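Side-chain contacts in cell shape determining protein MreC (Streptococcus pneumoniae, PDB 2QF4), which helps form and maintain cell shape as a full-length membrane protein, probably within the elongasome that synthesises peripheral peptidoglycan: residues G46-V51 and D159-V164; S74-H79 and N124-P129. One frame throughout, in Å; residues are numbered along the deposited sequence. Where two conformers were deposited one is given.

Interactions 1 and 2 each join strands separated by one intervening strand, in different β-barrels of the major periplasmic domain of MreC. Interaction 1 (46-51 with 159-164) is a buried apolar contact in one barrel, whereas interaction 2 (74-79 with 124-129) is a salt bridge on the surface of the other. Their centres lie about 15 Å apart, and the second pair of segments falls between the two segments of the first along the chain. They meet where Leu47 N lies 2.8 Å from Pro129 O, a probable hydrogen bond between strands of different barrels, with Ile128 CG2 packed 3.7 Å from Leu47 N. A 1,2-ethanediol, likely a crystallisation additive, lies against 124-129.

Interaction 1: residues G46-V51 and D159-V164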
loop_
_atom_site.group_PDB
_atom_site.type_symbol
_atom_site.label_atom_id
_atom_site.label_comp_id
_atom_site.label_asym_id
_atom_site.label_seq_id
_atom_site.Cartn_x
_atom_site.Cartn_y
_atom_site.Cartn_z
ATOM N N GLY A 46 0.380 9.909 -0.939
ATOM C CA GLY A 46 0.356 8.569 -1.467
ATOM C C GLY A 46 0.655 7.498 -0.442
ATOM O O GLY A 46 1.163 7.744 0.668
ATOM N N LEU A 47 0.366 6.260 -0.836
ATOM C CA LEU A 47 0.607 5.115 0.049
ATOM C C LEU A 47 2.093 4.872 0.252
ATOM O O LEU A 47 2.858 4.789 -0.695
ATOM C CB LEU A 47 0.004 3.860 -0.571
ATOM C CG LEU A 47 -0.037 2.633 0.358
ATOM C CD1 LEU A 47 -0.970 2.888 1.566
ATOM C CD2 LEU A 47 -0.436 1.384 -0.424
ATOM N N ILE A 48 2.485 4.743 1.520
ATOM C CA ILE A 48 3.882 4.403 1.850
ATOM C C ILE A 48 4.042 3.131 2.651
ATOM O O ILE A 48 5.142 2.635 2.748
ATOM C CB ILE A 48 4.638 5.601 2.475
ATOM C CG1 ILE A 48 4.049 6.060 3.815
ATOM C CG2 ILE A 48 4.690 6.766 1.470
ATOM C CD1 ILE A 48 4.452 5.199 4.994
ATOM N N GLY A 49 2.968 2.547 3.151
ATOM C CA GLY A 49 3.075 1.342 3.931
ATOM C C GLY A 49 1.761 0.932 4.553
ATOM O O GLY A 49 0.729 1.517 4.285
ATOM N N SER A 50 1.858 -0.082 5.406
ATOM C CA SER A 50 0.711 -0.681 6.107
ATOM C C SER A 50 1.075 -0.835 7.566
ATOM O O SER A 50 2.238 -1.056 7.889
ATOM C CB SER A 50 0.333 -2.027 5.485
ATOM O OG SER A 50 1.470 -2.865 5.396
ATOM N N VAL A 51 0.091 -0.704 8.452
ATOM C CA VAL A 51 0.359 -0.922 9.868
ATOM C C VAL A 51 0.680 -2.386 10.080
ATOM O O VAL A 51 -0.088 -3.260 9.656
ATOM C CB VAL A 51 -0.838 -0.473 10.753
ATOM C CG1 VAL A 51 -0.705 -0.971 12.182
ATOM C CG2 VAL A 51 -1.009 1.047 10.703
ATOM N N ASP A 159 8.782 13.302 8.183
ATOM C CA ASP A 159 8.796 12.954 9.601
ATOM C C ASP A 159 7.433 12.917 10.274
ATOM O O ASP A 159 7.383 12.753 11.457
ATOM C CB ASP A 159 9.875 13.743 10.360
ATOM C CG ASP A 159 9.415 15.199 10.620
ATOM O OD1 ASP A 159 8.395 15.650 10.089
ATOM O OD2 ASP A 159 10.130 15.952 11.349
ATOM N N VAL A 160 6.359 13.020 9.501
ATOM C CA VAL A 160 4.994 12.815 10.000
ATOM C C VAL A 160 4.339 11.892 8.982
ATOM O O VAL A 160 4.461 12.098 7.776
ATOM C CB VAL A 160 4.215 14.147 10.129
ATOM C CG1 VAL A 160 2.744 13.885 10.457
ATOM C CG2 VAL A 160 4.899 15.079 11.157
ATOM N N ILE A 161 3.659 10.876 9.479
ATOM C CA ILE A 161 2.928 9.915 8.665
ATOM C C ILE A 161 1.477 9.949 9.092
ATOM O O ILE A 161 1.179 10.077 10.259
ATOM C CB ILE A 161 3.513 8.512 8.875
ATOM C CG1 ILE A 161 4.976 8.456 8.423
ATOM C CG2 ILE A 161 2.678 7.426 8.201
ATOM C CD1 ILE A 161 5.240 8.673 6.957
ATOM N N GLU A 162 0.584 9.836 8.122
ATOM C CA GLU A 162 -0.832 9.736 8.399
ATOM C C GLU A 162 -1.327 8.305 8.249
ATOM O O GLU A 162 -1.180 7.691 7.209
ATOM C CB GLU A 162 -1.604 10.656 7.459
ATOM C CG GLU A 162 -3.091 10.725 7.799
ATOM C CD GLU A 162 -3.843 11.673 6.913
ATOM O OE1 GLU A 162 -3.261 12.657 6.432
ATOM O OE2 GLU A 162 -5.036 11.476 6.726
ATOM N N LEU A 163 -1.902 7.762 9.301
ATOM C CA LEU A 163 -2.562 6.460 9.273
ATOM C C LEU A 163 -4.017 6.683 8.889
ATOM O O LEU A 163 -4.653 7.651 9.312
ATOM C CB LEU A 163 -2.513 5.818 10.651
ATOM C CG LEU A 163 -1.136 5.559 11.243
ATOM C CD1 LEU A 163 -1.292 4.919 12.604
ATOM C CD2 LEU A 163 -0.261 4.739 10.265
ATOM N N VAL A 164 -4.554 5.776 8.065
ATOM C CA VAL A 164 -5.927 5.920 7.527
ATOM C C VAL A 164 -6.574 4.536 7.569
ATOM O O VAL A 164 -6.030 3.549 7.075
ATOM C CB VAL A 164 -5.918 6.450 6.076
ATOM C CG1 VAL A 164 -7.345 6.660 5.525
ATOM C CG2 VAL A 164 -5.141 7.780 5.939
#
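Ile48 and Ile161 meet tip to tip, Ile48 CD1 lying 4.1 Å from Ile161 CD1 in a purely apolar contact. The same Ile48 methyl also comes within 4.3 Å of Ile161 CG2, so it faces the fork between the two branches of its partner. With CG1 between the backbone N and the carbonyl carbon (chi1 63°), the Ile48 arm is directed at Ile161. Further along, Val51 and Leu163 cross at about a right angle. Val51 CG2 lies mainly against Leu163 CD2, at 3.8 Å, with Leu163 CD1 farther off at 4.3 Å. The bond leaving the Leu163 backbone runs neither toward nor away from 46-51, and CD2 at the end of the side chain makes the contact.

All four residues are buried. Val61 and Leu63 line Ile48, Val13 lies against Ile161, and Thr59 touches both Val51 and Leu163. The backbones are too far apart to pair, with 8.8 Å between Ile48 CA and Ile161 CA, because strand 40-43 runs between them. Against that strand, Ile48 and Gly49 both face Ala41 in a classic beta bulge. Here side chains of strands 46-54 and 160-166, flanking strand 40-43, meet inside one of the two six-stranded antiparallel barrels of the alpha-lytic protease fold.

Interaction 2: residues S74-H79 and N124-P129; sequences SVKIQH and NVADIP. With EDO (1,2-ethanediol), chain E.
In one of the two conformers modelled for its side chain, Lys76 NZ donates a hydrogen bond of 2.8 Å to Asp127 OD1, and the two charged groups form a salt bridge. The ammonium arrives on the syn side of that oxygen, 21° out of the carboxylate plane. Between these segments the bridge uses OD1; Asp127 OD2 is 4.4 Å from Lys76 NZ. The lysine spans the gap with a chain fully extended beyond CG, and its CE follows the nitrogen in, 3.3 Å from Asp127 OD1. The first bond of the Asp127 side chain points away from 74-79, and the carboxylate comes back toward it with CG beside the backbone N and anti to the carbonyl carbon (chi1 -56°).

In the second antiparallel barrel of this double-barrel domain, strand 114-118 separates the two partners, and Thr116 both pairs with the Lys76 backbone and touches its side chain. The bridge thus steps across a neighbouring strand at the barrel surface, with Thr83 and Tyr85 also against the lysine. Beyond it, a 1,2-ethanediol molecule donates from O1 to Asp127 O at 3.2 Å, while its C2 lies close to Ala126 O, 3.2 Å, and touches Ile128 CG1.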
loop_
_atom_site.group_PDB
_atom_site.type_symbol
_atom_site.label_atom_id
_atom_site.label_comp_id
_atom_site.label_asym_id
_atom_site.label_seq_id
_atom_site.Cartn_x
_atom_site.Cartn_y
_atom_site.Cartn_z
ATOM N N SER A 74 -4.644 -4.859 -0.842
ATOM C CA SER A 74 -5.449 -4.773 -2.052
ATOM C C SER A 74 -5.167 -3.503 -2.835
ATOM O O SER A 74 -5.143 -2.421 -2.259
ATOM C CB SER A 74 -6.930 -4.796 -1.613
ATOM O OG SER A 74 -7.809 -4.408 -2.660
ATOM N N VAL A 75 -4.974 -3.639 -4.146
ATOM C CA VAL A 75 -4.810 -2.528 -5.065
ATOM C C VAL A 75 -5.703 -2.740 -6.262
ATOM O O VAL A 75 -6.182 -3.831 -6.528
ATOM C CB VAL A 75 -3.318 -2.352 -5.516
ATOM C CG1 VAL A 75 -2.474 -1.948 -4.315
ATOM C CG2 VAL A 75 -2.754 -3.597 -6.202
ATOM N N LYS A 76 -5.897 -1.644 -6.978
ATOM C CA LYS A 76 -6.629 -1.692 -8.224
ATOM C C LYS A 76 -5.953 -0.784 -9.238
ATOM O O LYS A 76 -5.299 0.204 -8.937
ATOM C CB LYS A 76 -8.109 -1.344 -8.035
ATOM C CG LYS A 76 -8.367 0.022 -7.553
ATOM C CD LYS A 76 -9.845 0.257 -7.243
ATOM C CE LYS A 76 -10.054 1.645 -6.692
ATOM N NZ LYS A 76 -11.503 1.905 -6.400
ATOM N N ILE A 77 -6.083 -1.202 -10.493
ATOM C CA ILE A 77 -5.462 -0.575 -11.659
ATOM C C ILE A 77 -6.593 -0.140 -12.588
ATOM O O ILE A 77 -7.463 -0.946 -12.924
ATOM C CB ILE A 77 -4.563 -1.578 -12.397
ATOM C CG1 ILE A 77 -3.486 -2.159 -11.457
ATOM C CG2 ILE A 77 -3.934 -0.945 -13.608
ATOM C CD1 ILE A 77 -2.743 -3.377 -12.014
ATOM N N GLN A 78 -6.560 1.123 -13.011
ATOM C CA GLN A 78 -7.568 1.626 -13.931
ATOM C C GLN A 78 -7.036 1.621 -15.342
ATOM O O GLN A 78 -6.034 2.256 -15.628
ATOM C CB GLN A 78 -7.975 3.048 -13.514
ATOM C CG GLN A 78 -9.280 3.518 -14.148
ATOM C CD GLN A 78 -10.485 2.655 -13.787
ATOM O OE1 GLN A 78 -10.531 2.020 -12.714
ATOM N NE2 GLN A 78 -11.492 2.647 -14.668
ATOM N N HIS A 79 -7.693 0.877 -16.225
ATOM C CA HIS A 79 -7.324 0.810 -17.632
ATOM C C HIS A 79 -8.543 1.246 -18.433
ATOM O O HIS A 79 -9.479 0.469 -18.636
ATOM C CB HIS A 79 -6.920 -0.596 -18.022
ATOM C CG HIS A 79 -6.472 -0.701 -19.440
ATOM N ND1 HIS A 79 -5.218 -0.300 -19.835
ATOM C CD2 HIS A 79 -7.119 -1.105 -20.561
ATOM C CE1 HIS A 79 -5.093 -0.499 -21.133
ATOM N NE2 HIS A 79 -6.234 -0.984 -21.596
ATOM N N ASN A 124 -8.672 -2.233 4.304
ATOM C CA ASN A 124 -9.904 -2.026 3.557
ATOM C C ASN A 124 -10.255 -0.579 3.313
ATOM O O ASN A 124 -11.361 -0.159 3.508
ATOM C CB ASN A 124 -11.077 -2.809 4.197
ATOM C CG ASN A 124 -11.456 -2.352 5.585
ATOM O OD1 ASN A 124 -10.680 -1.730 6.272
ATOM N ND2 ASN A 124 -12.696 -2.631 5.985
ATOM N N VAL A 125 -9.285 0.206 2.836
ATOM C CA VAL A 125 -9.502 1.588 2.445
ATOM C C VAL A 125 -9.064 1.746 0.999
ATOM O O VAL A 125 -7.897 1.598 0.679
ATOM C CB VAL A 125 -8.786 2.633 3.355
ATOM C CG1 VAL A 125 -7.407 2.191 3.751
ATOM C CG2 VAL A 125 -8.788 4.016 2.752
ATOM N N ALA A 126 -10.015 2.095 0.158
ATOM C CA ALA A 126 -9.811 2.242 -1.263
ATOM C C ALA A 126 -9.385 3.655 -1.666
ATOM O O ALA A 126 -9.550 4.609 -0.907
ATOM C CB ALA A 126 -11.114 1.847 -2.005
ATOM N N ASP A 127 -8.809 3.763 -2.865
ATOM C CA ASP A 127 -8.617 5.012 -3.594
ATOM C C ASP A 127 -7.419 5.845 -3.163
ATOM O O ASP A 127 -7.218 6.935 -3.666
ATOM C CB ASP A 127 -9.917 5.863 -3.611
ATOM C CG ASP A 127 -11.092 5.106 -4.190
ATOM O OD1 ASP A 127 -10.950 4.365 -5.154
ATOM O OD2 ASP A 127 -12.214 5.247 -3.651
ATOM N N ILE A 128 -6.571 5.327 -2.301
ATOM C CA ILE A 128 -5.348 6.016 -1.953
ATOM C C ILE A 128 -4.367 5.837 -3.124
ATOM O O ILE A 128 -4.160 4.712 -3.582
ATOM C CB ILE A 128 -4.711 5.428 -0.691
ATOM C CG1 ILE A 128 -5.643 5.569 0.509
ATOM C CG2 ILE A 128 -3.355 6.087 -0.415
ATOM C CD1 ILE A 128 -5.204 4.739 1.727
ATOM N N PRO A 129 -3.758 6.929 -3.629
ATOM C CA PRO A 129 -2.784 6.778 -4.723
ATOM C C PRO A 129 -1.635 5.861 -4.325
ATOM O O PRO A 129 -1.064 6.020 -3.250
ATOM C CB PRO A 129 -2.303 8.219 -4.978
ATOM C CG PRO A 129 -3.449 9.050 -4.500
ATOM C CD PRO A 129 -3.964 8.345 -3.298
HETATM C C1 EDO E . -8.415 9.078 -0.539
HETATM O O1 EDO E . -7.198 9.047 -1.286
HETATM C C2 EDO E . -8.824 7.657 -0.179
HETATM O O2 EDO E . -8.978 7.572 1.241
#